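Local coordinates for putative cellulase CEL6 (Mycobacterium tuberculosis, PDB 1UP3), which probably hydrolyses beta-1,4-glycosidic bonds within cellulose as an endoglucanase of glycoside hydrolase family 6, at residues 8-13 and 68-73; 39-44 and 258-263; 51-56 and 101-106; 165-170 and 199-204; 183-188 and 210-215. All coordinates share one frame; numbering follows the deposited sequence. Where two conformers were deposited one is given.

Contact 1: 8-13 and 68-73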
# COMPACT_ATOMS: atom_id res chain seq x y z
N LYS A 8 -12.89 1.24 14.30
CA LYS A 8 -13.91 1.30 13.26
C LYS A 8 -13.58 0.54 12.01
O LYS A 8 -12.40 0.25 11.77
CB LYS A 8 -14.30 2.72 12.94
CG LYS A 8 -13.21 3.52 12.43
CD LYS A 8 -13.55 5.02 12.52
CE LYS A 8 -12.34 5.86 12.29
NZ LYS A 8 -11.35 5.66 13.41
N PRO A 9 -14.59 0.19 11.23
CA PRO A 9 -14.30 -0.59 10.05
C PRO A 9 -13.48 0.20 9.05
O PRO A 9 -13.54 1.42 9.05
CB PRO A 9 -15.67 -0.95 9.48
CG PRO A 9 -16.58 0.09 10.01
CD PRO A 9 -16.03 0.48 11.37
N PHE A 10 -12.74 -0.51 8.20
CA PHE A 10 -12.04 0.13 7.11
C PHE A 10 -13.04 0.50 6.01
O PHE A 10 -14.02 -0.21 5.74
CB PHE A 10 -10.92 -0.78 6.59
CG PHE A 10 -9.88 -1.10 7.63
CD1 PHE A 10 -9.07 -0.11 8.13
CD2 PHE A 10 -9.76 -2.39 8.13
CE1 PHE A 10 -8.13 -0.37 9.10
CE2 PHE A 10 -8.82 -2.66 9.15
CZ PHE A 10 -8.02 -1.66 9.62
N TYR A 11 -12.79 1.62 5.35
CA TYR A 11 -13.70 2.16 4.34
C TYR A 11 -13.72 1.36 3.05
O TYR A 11 -12.67 1.10 2.47
CB TYR A 11 -13.30 3.58 4.04
CG TYR A 11 -14.18 4.34 3.05
CD1 TYR A 11 -15.53 4.46 3.24
CD2 TYR A 11 -13.61 5.00 1.98
CE1 TYR A 11 -16.32 5.21 2.33
CE2 TYR A 11 -14.37 5.71 1.09
CZ TYR A 11 -15.73 5.81 1.27
OH TYR A 11 -16.48 6.53 0.35
N VAL A 12 -14.93 0.99 2.61
CA VAL A 12 -15.13 0.37 1.32
C VAL A 12 -15.41 1.49 0.30
O VAL A 12 -16.42 2.21 0.41
CB VAL A 12 -16.25 -0.60 1.37
CG1 VAL A 12 -16.53 -1.17 -0.03
CG2 VAL A 12 -15.95 -1.72 2.38
N ASP A 13 -14.53 1.62 -0.69
CA ASP A 13 -14.64 2.62 -1.76
C ASP A 13 -15.84 2.25 -2.64
O ASP A 13 -15.82 1.21 -3.33
CB ASP A 13 -13.36 2.59 -2.57
CG ASP A 13 -13.34 3.62 -3.69
OD1 ASP A 13 -14.40 4.25 -3.96
OD2 ASP A 13 -12.31 3.74 -4.41
N GLY A 68 -18.59 6.36 8.88
CA GLY A 68 -18.13 5.84 10.16
C GLY A 68 -16.95 4.90 10.04
O GLY A 68 -16.84 3.94 10.81
N ALA A 69 -16.07 5.19 9.09
CA ALA A 69 -15.03 4.25 8.69
C ALA A 69 -13.65 4.90 8.55
O ALA A 69 -13.54 6.11 8.32
CB ALA A 69 -15.39 3.59 7.35
N MET A 70 -12.60 4.07 8.65
CA MET A 70 -11.21 4.51 8.51
C MET A 70 -10.77 4.40 7.04
O MET A 70 -10.72 3.30 6.52
CB MET A 70 -10.28 3.65 9.38
CG MET A 70 -8.80 3.93 9.22
SD MET A 70 -8.27 5.53 9.67
CE MET A 70 -8.15 5.41 11.39
N PRO A 71 -10.43 5.53 6.42
CA PRO A 71 -9.91 5.49 5.05
C PRO A 71 -8.45 5.06 5.06
O PRO A 71 -7.72 5.42 5.96
CB PRO A 71 -10.05 6.93 4.58
CG PRO A 71 -9.88 7.70 5.78
CD PRO A 71 -10.47 6.91 6.93
N VAL A 72 -8.06 4.34 4.02
CA VAL A 72 -6.65 3.94 3.82
C VAL A 72 -6.23 4.50 2.48
O VAL A 72 -6.89 4.24 1.44
CB VAL A 72 -6.46 2.41 3.83
CG1 VAL A 72 -5.01 2.07 3.75
CG2 VAL A 72 -7.13 1.74 5.08
N LEU A 73 -5.18 5.33 2.51
CA LEU A 73 -4.64 6.00 1.34
C LEU A 73 -3.21 5.49 1.14
O LEU A 73 -2.46 5.37 2.11
CB LEU A 73 -4.64 7.51 1.52
CG LEU A 73 -6.08 8.04 1.57
CD1 LEU A 73 -6.16 9.12 2.57
CD2 LEU A 73 -6.52 8.55 0.24
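Pro9, Phe10 and Tyr11 pass across Ala69 and Met70, joined by a single beta bridge that pairs Phe10 with Met70. The close packing is centred on the backbone. Met70 N donates to Pro9 O at 2.8 Å, almost straight (165°) and in the carbonyl plane, whereas Tyr11 N reaches Met70 O at 2.9 Å from well above its plane. Ala69 CB fits against the backbone of residues 9-11, 3.3 Å from Pro9 O and 3.9 Å from Tyr11 CB. The Tyr11 ring leaves for helix 50-66: chi1 of -177° sets CG opposite the backbone N, and the ring meets Tyr60 edge-to-face while OH bonds a bound polyether. Phe10 turns the other way, its CD1 4.1 Å from Val72 CG2, with Met70 O at the ring edge.

The outer side is looser. Lys8 crosses Met70 at about a right angle and lays its methylene groups over Gly68 O and the Ala69 backbone; NZ comes within 3.8 Å of Met70 CE. Gly68 follows the last turn of helix 50-66, in a Schellman motif.

Between the segments, hydrogen bonding is thus confined to peptide groups, with ordinary apolar contacts beside it and an aliphatic lysine stem toward solvent.

Contact 2: 39-44 and 258-263; sequences PQSYWL and LWIKRP
Ser41 and Trp43 converge on Ile260 O from the same face of its carbonyl plane. In the conformer described, Ser41 OG donates to Ile260 O at 2.7 Å and also bonds Thr74 OG1. The indole Trp43 NE1 donates to Ile260 O at 2.9 Å; the bond is nearly straight (164°), with the oxygen close to the ring plane. Two donors therefore grip one buried carbonyl.

Arg262, extended from CG to NE, sets NE 2.7 Å from Ser41 O, a bond that rises above the carbonyl plane, supplemented by a weak one from NH2. Its guanidinium stands 70° to the Tyr42 ring, NH2 lying in plane at the ring's edge, while NH1 makes a salt bridge to Asp13.

Gln40, in the conformer described, passes obliquely by Arg262 and sets CG at the edge of the Trp259 ring. Gln40 OE1 rests 3.3 Å from Arg262 CB and shares a water with Pro263 O; NE2 bonds Thr38 O.

Strands 42-44 and 254-258 are the outermost of a seven-stranded parallel sheet; side-chain bonds here join the start of the first to the loop after the last, without a beta bridge, consistent with the seam of the distorted family 6 barrel.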
# COMPACT_ATOMS: atom_id res chain seq x y z
N PRO A 39 -12.85 -3.74 1.98
CA PRO A 39 -12.11 -2.46 1.98
C PRO A 39 -10.66 -2.61 1.50
O PRO A 39 -9.97 -3.57 1.88
CB PRO A 39 -12.13 -2.03 3.45
CG PRO A 39 -12.47 -3.24 4.21
CD PRO A 39 -13.18 -4.21 3.34
N GLN A 40 -10.20 -1.67 0.67
CA GLN A 40 -8.85 -1.79 0.10
C GLN A 40 -8.04 -0.54 0.49
O GLN A 40 -8.08 -0.14 1.63
CB GLN A 40 -8.93 -2.15 -1.39
CG GLN A 40 -9.58 -3.53 -1.53
CD GLN A 40 -10.13 -3.84 -2.91
OE1 GLN A 40 -9.49 -3.57 -3.89
NE2 GLN A 40 -11.32 -4.43 -2.96
N SER A 41 -7.25 0.03 -0.40
CA SER A 41 -6.67 1.36 -0.15
C SER A 41 -6.81 2.13 -1.43
O SER A 41 -6.90 1.54 -2.53
CB SER A 41 -5.18 1.32 0.26
OG SER A 41 -4.36 0.98 -0.86
N TYR A 42 -6.81 3.46 -1.33
CA TYR A 42 -6.96 4.35 -2.47
C TYR A 42 -5.57 4.91 -2.81
O TYR A 42 -4.97 5.58 -2.01
CB TYR A 42 -7.95 5.46 -2.10
CG TYR A 42 -8.35 6.34 -3.26
CD1 TYR A 42 -9.30 5.92 -4.18
CD2 TYR A 42 -7.80 7.58 -3.44
CE1 TYR A 42 -9.68 6.71 -5.26
CE2 TYR A 42 -8.18 8.39 -4.52
CZ TYR A 42 -9.11 7.95 -5.42
OH TYR A 42 -9.47 8.74 -6.50
N TRP A 43 -5.10 4.63 -4.03
CA TRP A 43 -3.74 4.98 -4.42
C TRP A 43 -3.72 6.35 -5.09
O TRP A 43 -4.51 6.59 -6.04
CB TRP A 43 -3.20 3.95 -5.39
CG TRP A 43 -2.91 2.59 -4.79
CD1 TRP A 43 -3.78 1.77 -4.14
CD2 TRP A 43 -1.64 1.95 -4.72
NE1 TRP A 43 -3.13 0.62 -3.74
CE2 TRP A 43 -1.81 0.72 -4.08
CE3 TRP A 43 -0.36 2.29 -5.19
CZ2 TRP A 43 -0.76 -0.17 -3.86
CZ3 TRP A 43 0.68 1.41 -4.99
CH2 TRP A 43 0.47 0.18 -4.32
N LEU A 44 -2.80 7.20 -4.66
CA LEU A 44 -2.61 8.54 -5.23
C LEU A 44 -1.20 8.65 -5.82
O LEU A 44 -0.23 8.16 -5.26
CB LEU A 44 -2.76 9.57 -4.15
CG LEU A 44 -4.12 9.56 -3.44
CD1 LEU A 44 -4.06 10.53 -2.25
CD2 LEU A 44 -5.21 9.93 -4.41
N LEU A 258 -4.27 -5.61 5.98
CA LEU A 258 -4.98 -4.71 5.07
C LEU A 258 -4.94 -5.24 3.66
O LEU A 258 -4.04 -6.03 3.31
CB LEU A 258 -4.39 -3.30 5.08
CG LEU A 258 -4.38 -2.54 6.42
CD1 LEU A 258 -3.63 -1.23 6.26
CD2 LEU A 258 -5.82 -2.34 6.95
N TRP A 259 -5.88 -4.78 2.84
CA TRP A 259 -5.71 -5.01 1.38
C TRP A 259 -5.21 -3.69 0.80
O TRP A 259 -5.99 -2.75 0.68
CB TRP A 259 -7.01 -5.46 0.72
CG TRP A 259 -7.38 -6.87 1.00
CD1 TRP A 259 -6.84 -7.72 1.95
CD2 TRP A 259 -8.39 -7.62 0.33
NE1 TRP A 259 -7.50 -8.92 1.93
CE2 TRP A 259 -8.43 -8.91 0.92
CE3 TRP A 259 -9.25 -7.35 -0.74
CZ2 TRP A 259 -9.33 -9.90 0.50
CZ3 TRP A 259 -10.13 -8.36 -1.17
CH2 TRP A 259 -10.15 -9.60 -0.53
N ILE A 260 -3.91 -3.59 0.59
CA ILE A 260 -3.30 -2.36 0.11
C ILE A 260 -3.35 -2.33 -1.41
O ILE A 260 -4.02 -1.48 -2.01
CB ILE A 260 -1.90 -2.16 0.74
CG1 ILE A 260 -2.05 -2.14 2.26
CG2 ILE A 260 -1.29 -0.83 0.21
CD1 ILE A 260 -0.78 -2.04 3.03
N LYS A 261 -2.70 -3.30 -2.05
CA LYS A 261 -2.95 -3.59 -3.45
C LYS A 261 -4.43 -3.92 -3.64
O LYS A 261 -5.02 -4.56 -2.78
CB LYS A 261 -2.08 -4.77 -3.89
CG LYS A 261 -2.39 -5.41 -5.24
CD LYS A 261 -1.93 -4.57 -6.36
CE LYS A 261 -2.37 -5.18 -7.68
NZ LYS A 261 -1.65 -4.57 -8.81
N ARG A 262 -5.00 -3.46 -4.76
CA ARG A 262 -6.39 -3.74 -5.11
C ARG A 262 -6.47 -4.98 -6.00
O ARG A 262 -6.04 -4.93 -7.16
CB ARG A 262 -7.00 -2.55 -5.82
CG ARG A 262 -7.19 -1.30 -4.92
CD ARG A 262 -8.16 -0.22 -5.46
NE ARG A 262 -8.62 0.65 -4.38
CZ ARG A 262 -9.65 1.54 -4.44
NH1 ARG A 262 -10.41 1.72 -5.51
NH2 ARG A 262 -9.92 2.26 -3.38
N PRO A 263 -7.01 -6.10 -5.49
CA PRO A 263 -7.10 -7.33 -6.30
C PRO A 263 -7.83 -7.09 -7.58
O PRO A 263 -8.90 -6.50 -7.60
CB PRO A 263 -7.91 -8.30 -5.43
CG PRO A 263 -7.63 -7.83 -4.04
CD PRO A 263 -7.55 -6.32 -4.13
O HOH W 1 -7.82 -2.67 3.45
O HOH W 2 -10.17 -4.39 -6.33

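Contact 3: 51-56 and 101-106; sequences ATVGGT and IDAVAS
Between Val53-Gly54 and Ala103-Val104 no ring, side-chain amide or guanidinium takes part, and the flat groups that matter are backbone peptides. The carbonyl of Ala103 is the chief one. Gly54 CA comes over one face of it, 3.4 Å from Ala103 O. In the conformer described, Ser106 OG lies nearer the plane, donating to Ala103 O at 2.6 Å and tilted only 17° from the carbonyl plane. The hydroxyl thus bonds back into its own helix while Ser106 OG sits 4.1 Å from Gly54 CA.

With no side chain on Gly54 the backbones approach closely: the CA atoms of Gly54 and Ala103 lie 4.9 Å apart and the short axes 7.2 Å apart. The two helical segments run roughly parallel, crossing at -27°.

Val53 closes the inner side of the interface with both branches. Its chi1 of 68° puts CG1 between the backbone N and the carbonyl carbon, aimed at Ala103 CB, where the 3.5 Å separation is tighter than ordinary carbon contact. CG2 turns instead toward Val104, meeting its CG2 at 4.0 Å as the two valines pass at an angle. Further inward Val53 leans on Phe48, and Val104 on Leu147 of helix 130-147.

Helices 50-66 and 94-108 meet here through van der Waals contact, without a hydrogen bond between the segments: valine and alanine inside and glycine at the closest backbone approach, while the one side-chain hydroxyl near the interface is bonded within its own helix.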
# COMPACT_ATOMS: atom_id res chain seq x y z
N ALA A 51 -1.69 21.01 -6.94
CA ALA A 51 -2.67 22.08 -6.95
C ALA A 51 -4.03 21.63 -6.51
O ALA A 51 -4.84 22.47 -6.04
CB ALA A 51 -2.78 22.65 -8.33
N THR A 52 -4.35 20.35 -6.71
CA THR A 52 -5.70 19.85 -6.44
C THR A 52 -5.81 18.65 -5.51
O THR A 52 -6.91 18.30 -5.07
CB THR A 52 -6.44 19.53 -7.74
OG1 THR A 52 -5.75 18.46 -8.40
CG2 THR A 52 -6.43 20.78 -8.70
N VAL A 53 -4.70 17.96 -5.24
CA VAL A 53 -4.78 16.71 -4.48
C VAL A 53 -5.33 16.91 -3.05
O VAL A 53 -5.90 15.97 -2.47
CB VAL A 53 -3.42 15.99 -4.44
CG1 VAL A 53 -2.36 16.74 -3.63
CG2 VAL A 53 -3.55 14.56 -3.89
N GLY A 54 -5.16 18.09 -2.49
CA GLY A 54 -5.71 18.40 -1.19
C GLY A 54 -7.22 18.21 -1.15
O GLY A 54 -7.76 17.62 -0.22
N GLY A 55 -7.90 18.72 -2.17
CA GLY A 55 -9.33 18.54 -2.29
C GLY A 55 -9.70 17.10 -2.48
O GLY A 55 -10.69 16.65 -1.91
N THR A 56 -8.92 16.35 -3.26
CA THR A 56 -9.20 14.93 -3.46
C THR A 56 -9.11 14.16 -2.14
O THR A 56 -9.95 13.31 -1.83
CB THR A 56 -8.19 14.39 -4.48
OG1 THR A 56 -8.36 15.12 -5.71
CG2 THR A 56 -8.48 12.94 -4.82
N ILE A 101 3.29 16.45 -1.16
CA ILE A 101 3.12 16.06 0.23
C ILE A 101 2.47 17.21 1.06
O ILE A 101 1.59 16.95 1.87
CB ILE A 101 4.51 15.66 0.85
CG1 ILE A 101 5.01 14.34 0.25
CG2 ILE A 101 4.39 15.61 2.34
CD1 ILE A 101 4.07 13.13 0.49
N ASP A 102 2.88 18.47 0.82
CA ASP A 102 2.27 19.57 1.54
C ASP A 102 0.79 19.63 1.27
O ASP A 102 -0.02 19.90 2.19
CB ASP A 102 2.88 20.92 1.15
CG ASP A 102 4.31 21.07 1.58
OD1 ASP A 102 4.78 20.33 2.46
OD2 ASP A 102 5.06 21.95 1.07
N ALA A 103 0.43 19.43 0.02
CA ALA A 103 -0.97 19.47 -0.40
C ALA A 103 -1.78 18.31 0.19
O ALA A 103 -2.89 18.50 0.65
CB ALA A 103 -1.07 19.48 -1.90
N VAL A 104 -1.23 17.09 0.17
CA VAL A 104 -1.88 15.96 0.80
C VAL A 104 -2.15 16.26 2.30
O VAL A 104 -3.24 16.02 2.81
CB VAL A 104 -1.07 14.68 0.66
CG1 VAL A 104 -1.60 13.57 1.52
CG2 VAL A 104 -1.02 14.21 -0.81
N ALA A 105 -1.15 16.77 3.00
CA ALA A 105 -1.30 17.11 4.41
C ALA A 105 -2.36 18.20 4.63
O ALA A 105 -3.09 18.15 5.62
CB ALA A 105 0.06 17.51 4.98
N SER A 106 -2.43 19.16 3.74
CA SER A 106 -3.45 20.20 3.82
C SER A 106 -4.83 19.59 3.71
O SER A 106 -5.76 19.99 4.42
CB SER A 106 -3.25 21.26 2.72
OG SER A 106 -3.76 20.86 1.44

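Contact 4: 165-170 and 199-204; sequences LSAEAM and IGYGEA
Tyr201 reaches Leu165 through a chi1 of -175°, which swings CG away from the backbone N, and a chi2 of 68° that turns the ring as it extends from helix 195-208 toward the start of helix 167-176. The phenol ends on the Leu165 carbonyl: Tyr201 OH donates to Leu165 O at 2.6 Å, approaching from above the carbonyl plane (44° out of it), while the oxygen lies near the plane of the tyrosine ring at its edge. A water completes the grip, donating to Tyr201 OH at 2.8 Å and accepting from Leu165 N at 3.1 Å. The hydroxyl is therefore both donor and acceptor, and both backbone polar atoms of Leu165 are tied to it, one directly and one through water.

Further along the ring, Tyr201 CE1 lies 3.6 Å from Ala167 N. Ala167 CB also meets Ala204 CB at 4.0 Å, one helical turn beyond Tyr201, so two small methyl groups meet beside the phenol. Met170 sends CB to 4.0 Å from Tyr201 OH, but its chain bends at chi2 and chi3 and ends against Leu122 and Ala123 of helix 121-124.

Ser166 starts the helix as N-cap, its OG accepting from Ala169 N at 3.0 Å. The tyrosine thus fastens the residue just ahead of a capped helix start. Leu165 directly follows Arg163 and Trp164 of the glycan pocket, its nearest side-chain atom about 7 Å from the bound thioglucose unit, consistent with two successive outer helices of the distorted family 6 alpha/beta barrel, beside the substrate cleft.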
# COMPACT_ATOMS: atom_id res chain seq x y z
N LEU A 165 14.95 -6.77 1.14
CA LEU A 165 16.11 -6.42 1.97
C LEU A 165 16.06 -7.23 3.25
O LEU A 165 15.02 -7.69 3.67
CB LEU A 165 16.16 -4.93 2.31
CG LEU A 165 16.14 -3.91 1.20
CD1 LEU A 165 16.42 -2.54 1.82
CD2 LEU A 165 17.15 -4.28 0.16
N SER A 166 17.21 -7.39 3.91
CA SER A 166 17.21 -7.93 5.24
C SER A 166 16.53 -7.02 6.26
O SER A 166 16.38 -5.81 6.03
CB SER A 166 18.63 -8.21 5.70
OG SER A 166 19.25 -6.98 6.02
N ALA A 167 16.12 -7.62 7.37
CA ALA A 167 15.50 -6.86 8.47
C ALA A 167 16.45 -5.76 8.93
O ALA A 167 16.03 -4.62 9.16
CB ALA A 167 15.12 -7.74 9.63
N GLU A 168 17.74 -6.07 9.03
CA GLU A 168 18.73 -5.10 9.47
C GLU A 168 18.88 -3.95 8.47
O GLU A 168 18.94 -2.75 8.86
CB GLU A 168 20.06 -5.83 9.69
CG GLU A 168 20.04 -6.88 10.82
CD GLU A 168 19.44 -8.29 10.51
OE1 GLU A 168 18.97 -8.61 9.34
OE2 GLU A 168 19.46 -9.15 11.48
N ALA A 169 18.96 -4.27 7.19
CA ALA A 169 19.10 -3.28 6.15
C ALA A 169 17.86 -2.35 6.09
O ALA A 169 18.00 -1.11 6.01
CB ALA A 169 19.34 -3.95 4.81
N MET A 170 16.68 -2.94 6.19
CA MET A 170 15.46 -2.14 6.10
C MET A 170 15.28 -1.33 7.39
O MET A 170 14.88 -0.16 7.33
CB MET A 170 14.27 -3.01 5.75
CG MET A 170 12.98 -2.23 5.54
SD MET A 170 13.08 -0.79 4.45
CE MET A 170 12.88 -1.56 2.89
N ILE A 199 4.93 -11.77 9.47
CA ILE A 199 4.93 -11.47 10.92
C ILE A 199 6.32 -11.68 11.50
O ILE A 199 6.84 -10.86 12.27
CB ILE A 199 3.88 -12.33 11.68
CG1 ILE A 199 2.46 -11.85 11.34
CG2 ILE A 199 4.12 -12.29 13.19
CD1 ILE A 199 1.38 -12.82 11.80
N GLY A 200 6.98 -12.79 11.13
CA GLY A 200 8.32 -12.99 11.63
C GLY A 200 9.27 -11.86 11.24
O GLY A 200 10.13 -11.43 12.04
N TYR A 201 9.15 -11.41 10.00
CA TYR A 201 9.98 -10.33 9.48
C TYR A 201 9.65 -9.00 10.15
O TYR A 201 10.57 -8.26 10.58
CB TYR A 201 9.78 -10.26 7.97
CG TYR A 201 10.64 -9.29 7.19
CD1 TYR A 201 12.02 -9.48 7.06
CD2 TYR A 201 10.06 -8.22 6.53
CE1 TYR A 201 12.80 -8.63 6.30
CE2 TYR A 201 10.83 -7.35 5.81
CZ TYR A 201 12.20 -7.57 5.66
OH TYR A 201 12.92 -6.66 4.91
N GLY A 202 8.35 -8.74 10.30
CA GLY A 202 7.86 -7.54 10.96
C GLY A 202 8.30 -7.44 12.42
O GLY A 202 8.69 -6.39 12.91
N GLU A 203 8.21 -8.55 13.14
CA GLU A 203 8.63 -8.52 14.52
C GLU A 203 10.13 -8.25 14.62
O GLU A 203 10.56 -7.59 15.55
CB GLU A 203 8.24 -9.83 15.22
CG GLU A 203 6.72 -10.02 15.36
CD GLU A 203 5.99 -8.93 16.12
OE1 GLU A 203 6.48 -8.55 17.21
OE2 GLU A 203 4.90 -8.46 15.65
N ALA A 204 10.92 -8.76 13.67
CA ALA A 204 12.36 -8.51 13.64
C ALA A 204 12.65 -7.03 13.40
O ALA A 204 13.44 -6.41 14.15
CB ALA A 204 13.04 -9.35 12.61
O HOH W 3 12.43 -5.38 2.42

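Contact 5: 183-188 and 210-215. With SO4 (sulfate ion), chain D.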
# COMPACT_ATOMS: atom_id res chain seq x y z
N ARG A 183 3.64 5.71 12.92
CA ARG A 183 3.18 4.53 13.66
C ARG A 183 4.09 3.35 13.38
O ARG A 183 4.29 2.51 14.27
CB ARG A 183 1.73 4.20 13.29
CG ARG A 183 1.14 3.00 13.98
CD ARG A 183 1.08 3.10 15.50
NE ARG A 183 0.53 1.88 16.08
CZ ARG A 183 0.41 1.63 17.36
NH1 ARG A 183 0.78 2.53 18.26
NH2 ARG A 183 -0.11 0.47 17.75
N GLY A 184 4.59 3.25 12.16
CA GLY A 184 5.50 2.18 11.81
C GLY A 184 5.67 2.00 10.32
O GLY A 184 5.96 2.95 9.58
N PHE A 185 5.53 0.76 9.88
CA PHE A 185 5.85 0.40 8.51
C PHE A 185 4.87 -0.62 7.90
O PHE A 185 4.08 -1.21 8.61
CB PHE A 185 7.32 -0.16 8.45
CG PHE A 185 7.53 -1.36 9.32
CD1 PHE A 185 7.83 -1.20 10.67
CD2 PHE A 185 7.47 -2.66 8.80
CE1 PHE A 185 8.05 -2.30 11.49
CE2 PHE A 185 7.71 -3.75 9.63
CZ PHE A 185 7.96 -3.57 10.98
N SER A 186 4.93 -0.78 6.58
CA SER A 186 4.09 -1.75 5.88
C SER A 186 4.92 -2.79 5.18
O SER A 186 6.05 -2.52 4.75
CB SER A 186 3.14 -1.05 4.88
OG SER A 186 3.86 -0.23 4.00
N LEU A 187 4.35 -3.99 5.10
CA LEU A 187 4.98 -5.15 4.45
C LEU A 187 4.08 -5.83 3.43
O LEU A 187 2.85 -5.81 3.55
CB LEU A 187 5.30 -6.20 5.49
CG LEU A 187 6.27 -5.83 6.63
CD1 LEU A 187 6.36 -6.97 7.66
CD2 LEU A 187 7.64 -5.52 6.01
N ASN A 188 4.71 -6.46 2.44
CA ASN A 188 4.04 -7.33 1.48
C ASN A 188 3.18 -6.61 0.46
O ASN A 188 2.36 -7.26 -0.20
CB ASN A 188 3.19 -8.38 2.21
CG ASN A 188 3.19 -9.76 1.51
OD1 ASN A 188 4.17 -10.16 0.84
ND2 ASN A 188 2.08 -10.45 1.62
N ASN A 210 12.91 0.21 17.73
CA ASN A 210 12.35 0.64 19.03
C ASN A 210 10.87 0.35 19.20
O ASN A 210 10.14 1.11 19.81
CB ASN A 210 12.65 2.13 19.25
CG ASN A 210 12.57 2.52 20.73
OD1 ASN A 210 13.18 1.87 21.59
ND2 ASN A 210 11.82 3.60 21.02
N GLY A 211 10.42 -0.77 18.67
CA GLY A 211 9.07 -1.25 18.90
C GLY A 211 8.01 -0.71 17.96
O GLY A 211 6.83 -0.67 18.33
N SER A 212 8.41 -0.33 16.76
CA SER A 212 7.43 0.20 15.82
C SER A 212 6.43 -0.89 15.43
O SER A 212 6.69 -2.10 15.55
CB SER A 212 8.10 0.78 14.60
OG SER A 212 8.62 -0.25 13.81
N HIS A 213 5.25 -0.45 14.99
CA HIS A 213 4.18 -1.34 14.61
C HIS A 213 4.09 -1.45 13.08
O HIS A 213 4.70 -0.66 12.37
CB HIS A 213 2.86 -0.83 15.20
CG HIS A 213 2.80 -0.96 16.70
ND1 HIS A 213 3.44 -0.10 17.56
CD2 HIS A 213 2.16 -1.88 17.49
CE1 HIS A 213 3.22 -0.48 18.81
NE2 HIS A 213 2.46 -1.56 18.80
N TYR A 214 3.31 -2.41 12.58
CA TYR A 214 3.29 -2.62 11.14
C TYR A 214 1.94 -3.18 10.67
O TYR A 214 1.15 -3.73 11.46
CB TYR A 214 4.46 -3.54 10.65
CG TYR A 214 4.45 -4.91 11.27
CD1 TYR A 214 5.05 -5.14 12.52
CD2 TYR A 214 3.76 -5.95 10.70
CE1 TYR A 214 4.99 -6.38 13.12
CE2 TYR A 214 3.70 -7.20 11.30
CZ TYR A 214 4.29 -7.41 12.50
OH TYR A 214 4.16 -8.64 13.12
N VAL A 215 1.73 -3.05 9.38
CA VAL A 215 0.60 -3.67 8.72
C VAL A 215 1.12 -4.57 7.59
O VAL A 215 2.21 -4.34 7.07
CB VAL A 215 -0.35 -2.61 8.16
CG1 VAL A 215 -0.98 -1.82 9.27
CG2 VAL A 215 0.35 -1.67 7.18
S SO4 D . 0.35 0.34 21.52
O1 SO4 D . 0.63 1.70 21.07
O2 SO4 D . -0.25 -0.53 20.50
O3 SO4 D . -0.63 0.41 22.62
O4 SO4 D . 1.58 -0.25 22.03
O HOH W 4 4.62 2.37 17.01
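Arg183 lies flat on His213. Outward from CB, CG stands opposite the backbone N (chi1 180°), and a bend at chi2 folds the stem back toward the histidine. Arg183 NE passes 3.7 Å from His213 CB and forms a salt bridge with Asp255. Arg183 CZ sits 3.5 Å from His213 ND1, and the guanidinium stacks on the imidazole with centres 3.6 Å apart and planes at 12°. At the tip the two terminal nitrogens turn to a sulfate, probably from the crystallisation liquor: Arg183 NH1 donates to sulfate O1 and NH2 to sulfate O2, each at 2.9 Å and nearly straight. Sulfate and Asp255 would be expected to balance the guanidinium's charge. A water joins Arg183 O to His213 ND1.

Deeper in, Phe185 and Tyr214 lie side by side pointing the same way. Tyr214 CB sits over the Phe185 face, 3.5 Å from the ring centroid in a CH-pi contact, while Ser212 OG, in the conformer described and bonded to Thr209, lies at the ring's edge. On the reverse face of the sheet, Ser186 CB packs against Val215 CG2.

Four backbone hydrogen bonds, from Arg183 O on, join the parallel strands 184-187 and 213-217 of a beta-alpha-beta unit whose helix 195-208 packs over Phe185 and Tyr214; strands 153-158 and 254-258 flank the pair.

From the N terminus, contact 1 first ties residues 8-13 to the lead-in of strand 72-75, enclosing strand 42-44 and helix 50-66. Contact 2 starts inside that loop, at 39-44, and closes only at 258-263, so the two cross; they also touch through an Asp13-Arg262 salt bridge. Contact 3 joins helices 50-66 and 94-108, crossing contact 1 yet lying wholly within the span of contact 2. So do contacts 4 and 5, which cross each other and meet where Glu203 bonds Tyr214. Contacts 3 and 4 fasten outer helices about 32 Å apart between centres; contact 5 pairs neighbouring sheet strands, and contact 2 joins the first strand to the loop after the last.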